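PDB 5HU4: cysteine protease from Listeria monocytogenes, which joins surface proteins to the cell wall as a transpeptidase, cleaving a C-terminal sorting signal and passing through a thioester intermediate with its substrate. Local coordinates for residues 43-48 against 71-76. Numbering follows the deposited sequence.
Sequences GNYPLA and IYLTDL
L73 lays its CD2 methyl over one face of the Y45 ring, in a CH-pi contact with L73 CD2 4.0 Å from the ring centroid and 29° off the normal. The methyl is displaced toward one ring edge, so that its closest approach is to Y45 CD2, at 3.6 Å from L73 CD2. Both side chains have CG anti to the backbone N (chi1 -163° for Y45, -178° for L73), which extends them across the gap between strands whose nearest CA atoms, those of Y45 and L73, are 9.9 Å apart. The second touch is looser: L47 CD1, which lies in plane at the edge of the Y45 ring, is 4.2 Å from L73 CD1. Beyond the still buried T74 the chain turns outward at D75 and the exposed L76, whose N donates to T74 OG1 in an ST turn. The two strands are not neighbours in the sortase beta-barrel: 44-48 lies between 31-33 and 105-111, while 70-74 pairs with 78-91. I7 of strand 3-9 touches both L47 and L73. With no hydrogen bond crossing between the segments, the contact is purely apolar, and its cohesion probably comes from burial of apolar surface and van der Waals contact, including the CH-pi approach.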
loop_
_atom_site.group_PDB
_atom_site.type_symbol
_atom_site.label_atom_id
_atom_site.label_comp_id
_atom_site.label_asym_id
_atom_site.label_seq_id
_atom_site.Cartn_x
_atom_site.Cartn_y
_atom_site.Cartn_z
ATOM N N GLY A 43 -11.062 -6.620 6.134
ATOM C CA GLY A 43 -11.076 -5.376 6.884
ATOM C C GLY A 43 -10.235 -4.303 6.226
ATOM O O GLY A 43 -10.198 -4.191 5.001
ATOM N N ASN A 44 -9.552 -3.508 7.041
ATOM C CA ASN A 44 -8.628 -2.511 6.525
ATOM C C ASN A 44 -7.197 -3.031 6.560
ATOM O O ASN A 44 -6.752 -3.581 7.566
ATOM C CB ASN A 44 -8.735 -1.208 7.317
ATOM C CG ASN A 44 -7.846 -0.112 6.759
ATOM O OD1 ASN A 44 -7.454 -0.148 5.592
ATOM N ND2 ASN A 44 -7.521 0.868 7.593
ATOM N N TYR A 45 -6.483 -2.859 5.453
ATOM C CA TYR A 45 -5.087 -3.265 5.374
ATOM C C TYR A 45 -4.201 -2.048 5.141
ATOM O O TYR A 45 -3.820 -1.760 4.007
ATOM C CB TYR A 45 -4.887 -4.294 4.259
ATOM C CG TYR A 45 -3.585 -5.058 4.353
ATOM C CD1 TYR A 45 -3.472 -6.177 5.167
ATOM C CD2 TYR A 45 -2.471 -4.662 3.626
ATOM C CE1 TYR A 45 -2.285 -6.880 5.256
ATOM C CE2 TYR A 45 -1.279 -5.357 3.710
ATOM C CZ TYR A 45 -1.192 -6.465 4.525
ATOM O OH TYR A 45 -0.007 -7.159 4.607
ATOM N N PRO A 46 -3.875 -1.321 6.222
ATOM C CA PRO A 46 -3.070 -0.100 6.115
ATOM C C PRO A 46 -1.603 -0.394 5.822
ATOM O O PRO A 46 -1.010 -1.282 6.436
ATOM C CB PRO A 46 -3.234 0.546 7.492
ATOM C CG PRO A 46 -3.469 -0.598 8.409
ATOM C CD PRO A 46 -4.247 -1.615 7.618
ATOM N N LEU A 47 -1.032 0.351 4.881
ATOM C CA LEU A 47 0.373 0.199 4.527
ATOM C C LEU A 47 1.067 1.553 4.484
ATOM O O LEU A 47 0.547 2.509 3.909
ATOM C CB LEU A 47 0.522 -0.510 3.178
ATOM C CG LEU A 47 0.184 -2.000 3.147
ATOM C CD1 LEU A 47 0.097 -2.503 1.713
ATOM C CD2 LEU A 47 1.215 -2.789 3.936
ATOM N N ALA A 48 2.242 1.630 5.098
ATOM C CA ALA A 48 3.028 2.855 5.091
ATOM C C ALA A 48 4.245 2.704 4.187
ATOM O O ALA A 48 4.864 1.642 4.133
ATOM C CB ALA A 48 3.454 3.224 6.503
ATOM N N ILE A 71 -5.210 -1.291 -7.238
ATOM C CA ILE A 71 -4.102 -1.631 -6.356
ATOM C C ILE A 71 -4.055 -3.143 -6.191
ATOM O O ILE A 71 -5.055 -3.766 -5.828
ATOM C CB ILE A 71 -4.229 -0.965 -4.976
ATOM C CG1 ILE A 71 -4.355 0.552 -5.120
ATOM C CG2 ILE A 71 -3.033 -1.317 -4.104
ATOM C CD1 ILE A 71 -4.650 1.262 -3.816
ATOM N N TYR A 72 -2.899 -3.733 -6.467
ATOM C CA TYR A 72 -2.759 -5.179 -6.380
ATOM C C TYR A 72 -1.920 -5.586 -5.179
ATOM O O TYR A 72 -0.839 -5.050 -4.948
ATOM C CB TYR A 72 -2.155 -5.731 -7.671
ATOM C CG TYR A 72 -3.030 -5.480 -8.875
ATOM C CD1 TYR A 72 -4.065 -6.346 -9.195
ATOM C CD2 TYR A 72 -2.831 -4.369 -9.684
ATOM C CE1 TYR A 72 -4.873 -6.118 -10.291
ATOM C CE2 TYR A 72 -3.632 -4.134 -10.782
ATOM C CZ TYR A 72 -4.654 -5.011 -11.079
ATOM O OH TYR A 72 -5.456 -4.783 -12.173
ATOM N N LEU A 73 -2.444 -6.538 -4.417
ATOM C CA LEU A 73 -1.803 -7.005 -3.199
ATOM C C LEU A 73 -1.786 -8.527 -3.188
ATOM O O LEU A 73 -2.763 -9.162 -3.585
ATOM C CB LEU A 73 -2.541 -6.463 -1.973
ATOM C CG LEU A 73 -2.001 -6.786 -0.581
ATOM C CD1 LEU A 73 -0.650 -6.126 -0.356
ATOM C CD2 LEU A 73 -3.003 -6.351 0.479
ATOM N N THR A 74 -0.680 -9.116 -2.744
ATOM C CA THR A 74 -0.586 -10.571 -2.705
ATOM C C THR A 74 0.245 -11.082 -1.531
ATOM O O THR A 74 1.183 -10.426 -1.076
ATOM C CB THR A 74 0.009 -11.130 -4.018
ATOM O OG1 THR A 74 -0.104 -12.560 -4.027
ATOM C CG2 THR A 74 1.474 -10.735 -4.167
ATOM N N ASP A 75 -0.131 -12.258 -1.037
ATOM C CA ASP A 75 0.635 -12.959 -0.017
ATOM C C ASP A 75 1.294 -14.176 -0.653
ATOM O O ASP A 75 1.721 -15.102 0.041
ATOM C CB ASP A 75 -0.261 -13.373 1.154
ATOM C CG ASP A 75 -1.549 -14.045 0.700
ATOM O OD1 ASP A 75 -1.643 -14.435 -0.484
ATOM O OD2 ASP A 75 -2.468 -14.186 1.533
ATOM N N LEU A 76 1.355 -14.146 -1.985
ATOM C CA LEU A 76 1.857 -15.238 -2.822
ATOM C C LEU A 76 0.994 -16.494 -2.716
ATOM O O LEU A 76 1.425 -17.587 -3.079
ATOM C CB LEU A 76 3.315 -15.563 -2.484
ATOM C CG LEU A 76 4.332 -15.066 -3.516
ATOM C CD1 LEU A 76 4.346 -13.547 -3.582
ATOM C CD2 LEU A 76 5.722 -15.608 -3.215
#